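Local coordinates for protein phage related exonuclease (Haemophilus somnus 129PT, PDB 3K93) that probably acts as a phage-type, metal-dependent exonuclease that degrades DNA, at residues K63-L74 with V158-L166. Numbering follows the deposited sequence.
Sequences KGNELEEQAIKL and VLFPTPLNL
K63 reaches across to the 158-166 loop with its whole chain extended, chi1 178° placing CG anti to the backbone N, and delivers NZ to two acceptors in this loop: F160 O at 2.7 Å and T162 OG1 at 3.0 Å. NZ lies tilted 23° from the carbonyl plane of F160. The backbone oxygens of S115 and W116 are further acceptors, which probably offsets the cost of burying the charge. P163 crosses the lysine stem at about a right angle, its CD 4.0 Å from K63 CG. Farther along, E66 and N165 approach from opposite directions, carboxylate and amide nearly coplanar; N165 ND2 donates to the syn lone pair of E66 OE1 (2.8 Å, 164° at the hydrogen). The F160 ring packs against the start of helix 68-79: A71 CA lies at its edge, Q70 OE1 sits over one face, displaced toward the rim, and L67 CD1 touches F160 CB at 3.6 Å. L74 CD2 bridges F160 CZ and V158 CG1, both at 3.9 Å. The contact thus fastens the junction of helices 59-66 and 68-79 to the loop leaving strand 152-158, with T162 on helix 173-181 and A71 and V158 on strand 108-114, whose D111 and T112 join the sodium site; D111-T112-K113 is consistent with a lambda-exonuclease-like PD-(D/E)XK core.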
ATOM      1  N   LYS A  63       7.366   0.797 -22.326  1.00 16.33           N
ATOM      2  CA  LYS A  63       8.083  -0.386 -22.848  1.00 16.04           C
ATOM      3  C   LYS A  63       7.208  -1.154 -23.832  1.00 16.50           C
ATOM      4  O   LYS A  63       7.661  -1.519 -24.932  1.00 15.20           O
ATOM      5  CB  LYS A  63       8.565  -1.312 -21.731  1.00 15.40           C
ATOM      6  CG  LYS A  63       9.282  -2.582 -22.201  1.00 14.33           C
ATOM      7  CD  LYS A  63       9.808  -3.403 -21.058  1.00 10.83           C
ATOM      8  CE  LYS A  63      10.492  -4.693 -21.511  1.00  9.32           C
ATOM      9  NZ  LYS A  63      11.188  -5.469 -20.405  1.00  5.03           N
ATOM     10  N   GLY A  64       5.953  -1.372 -23.454  1.00 17.58           N
ATOM     11  CA  GLY A  64       4.990  -2.063 -24.327  1.00 18.51           C
ATOM     12  C   GLY A  64       4.780  -1.331 -25.635  1.00 19.35           C
ATOM     13  O   GLY A  64       4.620  -1.941 -26.664  1.00 20.53           O
ATOM     14  N   ASN A  65       4.789  -0.014 -25.600  1.00 20.21           N
ATOM     15  CA  ASN A  65       4.629   0.755 -26.822  1.00 21.29           C
ATOM     16  C   ASN A  65       5.826   0.599 -27.727  1.00 20.80           C
ATOM     17  O   ASN A  65       5.656   0.354 -28.891  1.00 20.02           O
ATOM     18  CB  ASN A  65       4.392   2.231 -26.526  1.00 21.42           C
ATOM     19  CG  ASN A  65       3.009   2.496 -25.938  1.00 24.97           C
ATOM     20  OD1 ASN A  65       2.039   1.764 -26.228  1.00 27.08           O
ATOM     21  ND2 ASN A  65       2.902   3.574 -25.118  1.00 26.67           N
ATOM     22  N   GLU A  66       7.026   0.717 -27.172  1.00 20.90           N
ATOM     23  CA  GLU A  66       8.243   0.564 -27.956  1.00 21.51           C
ATOM     24  C   GLU A  66       8.437  -0.813 -28.528  1.00 21.27           C
ATOM     25  O   GLU A  66       8.959  -0.935 -29.630  1.00 21.54           O
ATOM     26  CB  GLU A  66       9.478   0.993 -27.174  1.00 21.63           C
ATOM     27  CG  GLU A  66       9.432   2.492 -26.869  1.00 25.50           C
ATOM     28  CD  GLU A  66      10.700   3.069 -26.229  1.00 29.19           C
ATOM     29  OE1 GLU A  66      11.746   2.360 -26.155  1.00 30.06           O
ATOM     30  OE2 GLU A  66      10.622   4.264 -25.813  1.00 31.74           O
ATOM     31  N   LEU A  67       7.986  -1.844 -27.837  1.00 21.05           N
ATOM     32  CA  LEU A  67       8.309  -3.215 -28.250  1.00 21.49           C
ATOM     33  C   LEU A  67       7.092  -3.887 -28.893  1.00 22.61           C
ATOM     34  O   LEU A  67       7.080  -5.103 -29.135  1.00 22.84           O
ATOM     35  CB  LEU A  67       8.832  -4.029 -27.080  1.00 20.14           C
ATOM     36  CG  LEU A  67      10.142  -3.522 -26.461  1.00 20.37           C
ATOM     37  CD1 LEU A  67      10.489  -4.400 -25.280  1.00 14.69           C
ATOM     38  CD2 LEU A  67      11.300  -3.492 -27.473  1.00 19.69           C
ATOM     39  N   GLU A  68       6.092  -3.084 -29.212  1.00 23.65           N
ATOM     40  CA  GLU A  68       4.809  -3.593 -29.693  1.00 24.99           C
ATOM     41  C   GLU A  68       4.966  -4.427 -30.929  1.00 24.26           C
ATOM     42  O   GLU A  68       4.382  -5.508 -31.014  1.00 24.16           O
ATOM     43  CB  GLU A  68       3.874  -2.444 -30.005  1.00 26.00           C
ATOM     44  CG  GLU A  68       2.450  -2.858 -30.293  1.00 29.69           C
ATOM     45  CD  GLU A  68       1.611  -1.634 -30.565  1.00 33.80           C
ATOM     46  OE1 GLU A  68       1.812  -1.002 -31.651  1.00 35.32           O
ATOM     47  OE2 GLU A  68       0.789  -1.291 -29.679  1.00 36.22           O
ATOM     48  N   GLU A  69       5.774  -3.928 -31.863  1.00 24.03           N
ATOM     49  CA  GLU A  69       6.032  -4.629 -33.126  1.00 23.91           C
ATOM     50  C   GLU A  69       6.738  -5.965 -32.887  1.00 22.94           C
ATOM     51  O   GLU A  69       6.272  -6.991 -33.366  1.00 22.98           O
ATOM     52  CB  GLU A  69       6.764  -3.750 -34.182  1.00 24.23           C
ATOM     53  CG  GLU A  69       7.164  -2.311 -33.750  1.00 25.67           C
ATOM     54  N   GLN A  70       7.842  -5.948 -32.144  1.00 22.28           N
ATOM     55  CA  GLN A  70       8.534  -7.169 -31.727  1.00 21.58           C
ATOM     56  C   GLN A  70       7.626  -8.174 -31.032  1.00 20.17           C
ATOM     57  O   GLN A  70       7.753  -9.370 -31.264  1.00 19.63           O
ATOM     58  CB  GLN A  70       9.644  -6.856 -30.753  1.00 22.67           C
ATOM     59  CG  GLN A  70      10.794  -6.087 -31.329  1.00 26.49           C
ATOM     60  CD  GLN A  70      11.947  -6.012 -30.366  1.00 31.58           C
ATOM     61  OE1 GLN A  70      12.317  -7.023 -29.734  1.00 35.29           O
ATOM     62  NE2 GLN A  70      12.554  -4.812 -30.250  1.00 34.71           N
ATOM     63  N   ALA A  71       6.719  -7.700 -30.169  1.00 18.58           N
ATOM     64  CA  ALA A  71       5.806  -8.611 -29.483  1.00 17.86           C
ATOM     65  C   ALA A  71       4.925  -9.337 -30.505  1.00 17.54           C
ATOM     66  O   ALA A  71       4.755 -10.555 -30.423  1.00 16.57           O
ATOM     67  CB  ALA A  71       4.923  -7.868 -28.450  1.00 16.71           C
ATOM     68  N   ILE A  72       4.372  -8.581 -31.455  1.00 17.76           N
ATOM     69  CA  ILE A  72       3.473  -9.142 -32.448  1.00 17.95           C
ATOM     70  C   ILE A  72       4.199 -10.142 -33.341  1.00 18.26           C
ATOM     71  O   ILE A  72       3.638 -11.176 -33.677  1.00 17.44           O
ATOM     72  CB  ILE A  72       2.768  -8.049 -33.252  1.00 18.38           C
ATOM     73  CG1 ILE A  72       1.736  -7.366 -32.348  1.00 18.93           C
ATOM     74  CG2 ILE A  72       2.082  -8.639 -34.508  1.00 17.18           C
ATOM     75  CD1 ILE A  72       1.119  -6.136 -32.955  1.00 20.72           C
ATOM     76  N   LYS A  73       5.459  -9.862 -33.670  1.00 19.19           N
ATOM     77  CA  LYS A  73       6.275 -10.814 -34.423  1.00 19.58           C
ATOM     78  C   LYS A  73       6.477 -12.093 -33.631  1.00 19.19           C
ATOM     79  O   LYS A  73       6.360 -13.159 -34.186  1.00 20.81           O
ATOM     80  CB  LYS A  73       7.630 -10.218 -34.874  1.00 20.28           C
ATOM     81  CG  LYS A  73       7.552  -9.394 -36.215  1.00 20.07           C
ATOM     82  N   LEU A  74       6.746 -12.010 -32.341  1.00 18.86           N
ATOM     83  CA  LEU A  74       6.916 -13.237 -31.538  1.00 18.08           C
ATOM     84  C   LEU A  74       5.585 -14.036 -31.448  1.00 17.50           C
ATOM     85  O   LEU A  74       5.566 -15.282 -31.511  1.00 16.46           O
ATOM     86  CB  LEU A  74       7.444 -12.902 -30.143  1.00 17.21           C
ATOM     87  CG  LEU A  74       7.717 -14.069 -29.173  1.00 17.97           C
ATOM     88  CD1 LEU A  74       8.647 -15.144 -29.776  1.00 15.12           C
ATOM     89  CD2 LEU A  74       8.289 -13.571 -27.842  1.00 14.88           C
ATOM     90  N   VAL A 158       4.989 -11.566 -22.611  1.00 13.02           N
ATOM     91  CA  VAL A 158       6.286 -11.632 -23.266  0.50 12.36           C
ATOM     92  C   VAL A 158       7.315 -10.754 -22.553  1.00 12.70           C
ATOM     93  O   VAL A 158       7.042  -9.579 -22.224  1.00 13.31           O
ATOM     94  CB  VAL A 158       6.173 -11.243 -24.746  0.50 12.45           C
ATOM     95  CG1 VAL A 158       5.407 -12.315 -25.507  0.50 11.14           C
ATOM     96  CG2 VAL A 158       5.499  -9.899 -24.903  0.50 11.78           C
ATOM     97  N   LEU A 159       8.486 -11.329 -22.280  1.00 12.62           N
ATOM     98  CA  LEU A 159       9.600 -10.630 -21.627  1.00 12.05           C
ATOM     99  C   LEU A 159      10.712 -10.408 -22.627  1.00 12.23           C
ATOM    100  O   LEU A 159      11.346 -11.377 -23.101  1.00 11.05           O
ATOM    101  CB  LEU A 159      10.158 -11.446 -20.439  1.00 11.77           C
ATOM    102  CG  LEU A 159      11.316 -10.768 -19.707  1.00 12.15           C
ATOM    103  CD1 LEU A 159      10.896  -9.398 -19.117  1.00  8.53           C
ATOM    104  CD2 LEU A 159      11.958 -11.693 -18.611  1.00  9.91           C
ATOM    105  N   PHE A 160      10.941  -9.139 -22.956  1.00 11.99           N
ATOM    106  CA  PHE A 160      12.085  -8.740 -23.727  1.00 12.51           C
ATOM    107  C   PHE A 160      12.965  -7.910 -22.808  1.00 12.01           C
ATOM    108  O   PHE A 160      12.482  -7.370 -21.808  1.00 11.68           O
ATOM    109  CB  PHE A 160      11.655  -7.823 -24.899  1.00 13.06           C
ATOM    110  CG  PHE A 160      10.757  -8.487 -25.915  1.00 14.35           C
ATOM    111  CD1 PHE A 160      11.264  -9.425 -26.797  1.00 15.25           C
ATOM    112  CD2 PHE A 160       9.420  -8.145 -26.012  1.00 17.61           C
ATOM    113  CE1 PHE A 160      10.460 -10.038 -27.732  1.00 15.55           C
ATOM    114  CE2 PHE A 160       8.596  -8.767 -26.987  1.00 18.01           C
ATOM    115  CZ  PHE A 160       9.130  -9.712 -27.839  1.00 15.59           C
ATOM    116  N   PRO A 161      14.221  -7.726 -23.181  1.00 11.71           N
ATOM    117  CA  PRO A 161      15.050  -6.759 -22.455  1.00 12.44           C
ATOM    118  C   PRO A 161      14.455  -5.375 -22.492  1.00 13.60           C
ATOM    119  O   PRO A 161      13.838  -5.003 -23.495  1.00 14.44           O
ATOM    120  CB  PRO A 161      16.374  -6.755 -23.228  1.00 11.73           C
ATOM    121  CG  PRO A 161      16.330  -7.876 -24.122  1.00 12.31           C
ATOM    122  CD  PRO A 161      14.930  -8.318 -24.319  1.00 11.58           C
ATOM    123  N   THR A 162      14.639  -4.605 -21.418  1.00 14.49           N
ATOM    124  CA  THR A 162      14.118  -3.262 -21.355  1.00 14.96           C
ATOM    125  C   THR A 162      14.987  -2.362 -22.229  1.00 15.75           C
ATOM    126  O   THR A 162      16.186  -2.381 -22.095  1.00 15.91           O
ATOM    127  CB  THR A 162      14.076  -2.767 -19.882  1.00 15.58           C
ATOM    128  OG1 THR A 162      13.171  -3.599 -19.146  1.00 14.13           O
ATOM    129  CG2 THR A 162      13.596  -1.314 -19.770  1.00 14.52           C
ATOM    130  N   PRO A 163      14.380  -1.589 -23.146  1.00 16.51           N
ATOM    131  CA  PRO A 163      15.154  -0.647 -23.980  1.00 17.30           C
ATOM    132  C   PRO A 163      15.917   0.343 -23.110  1.00 18.11           C
ATOM    133  O   PRO A 163      15.370   0.828 -22.122  1.00 17.75           O
ATOM    134  CB  PRO A 163      14.079   0.102 -24.777  1.00 17.85           C
ATOM    135  CG  PRO A 163      12.833  -0.680 -24.655  1.00 16.97           C
ATOM    136  CD  PRO A 163      12.950  -1.601 -23.493  1.00 16.79           C
ATOM    137  N   LEU A 164      17.157   0.626 -23.471  1.00 19.43           N
ATOM    138  CA  LEU A 164      18.036   1.489 -22.674  1.00 20.80           C
ATOM    139  C   LEU A 164      17.427   2.816 -22.280  1.00 22.04           C
ATOM    140  O   LEU A 164      17.588   3.257 -21.160  1.00 22.38           O
ATOM    141  CB  LEU A 164      19.344   1.749 -23.399  1.00 20.62           C
ATOM    142  CG  LEU A 164      20.428   0.697 -23.185  1.00 21.53           C
ATOM    143  CD1 LEU A 164      21.567   0.832 -24.235  1.00 19.25           C
ATOM    144  CD2 LEU A 164      20.986   0.784 -21.737  1.00 21.83           C
ATOM    145  N   ASN A 165      16.676   3.422 -23.185  1.00 23.39           N
ATOM    146  CA  ASN A 165      16.128   4.726 -22.926  1.00 24.50           C
ATOM    147  C   ASN A 165      15.085   4.724 -21.779  1.00 23.82           C
ATOM    148  O   ASN A 165      14.677   5.772 -21.333  1.00 23.46           O
ATOM    149  CB  ASN A 165      15.549   5.330 -24.228  1.00 25.27           C
ATOM    150  CG  ASN A 165      14.159   4.813 -24.544  1.00 29.38           C
ATOM    151  OD1 ASN A 165      13.176   5.458 -24.206  1.00 37.09           O
ATOM    152  ND2 ASN A 165      14.064   3.632 -25.158  1.00 32.88           N
ATOM    153  N   LEU A 166      14.654   3.552 -21.316  1.00 23.10           N
ATOM    154  CA  LEU A 166      13.670   3.478 -20.270  1.00 22.33           C
ATOM    155  C   LEU A 166      14.266   3.069 -18.929  1.00 22.83           C
ATOM    156  O   LEU A 166      13.538   2.940 -17.969  1.00 23.69           O
ATOM    157  CB  LEU A 166      12.576   2.506 -20.676  1.00 21.80           C
ATOM    158  CG  LEU A 166      11.783   2.901 -21.916  1.00 21.45           C
ATOM    159  CD1 LEU A 166      10.711   1.862 -22.214  1.00 19.21           C
ATOM    160  CD2 LEU A 166      11.157   4.315 -21.714  1.00 19.64           C
TER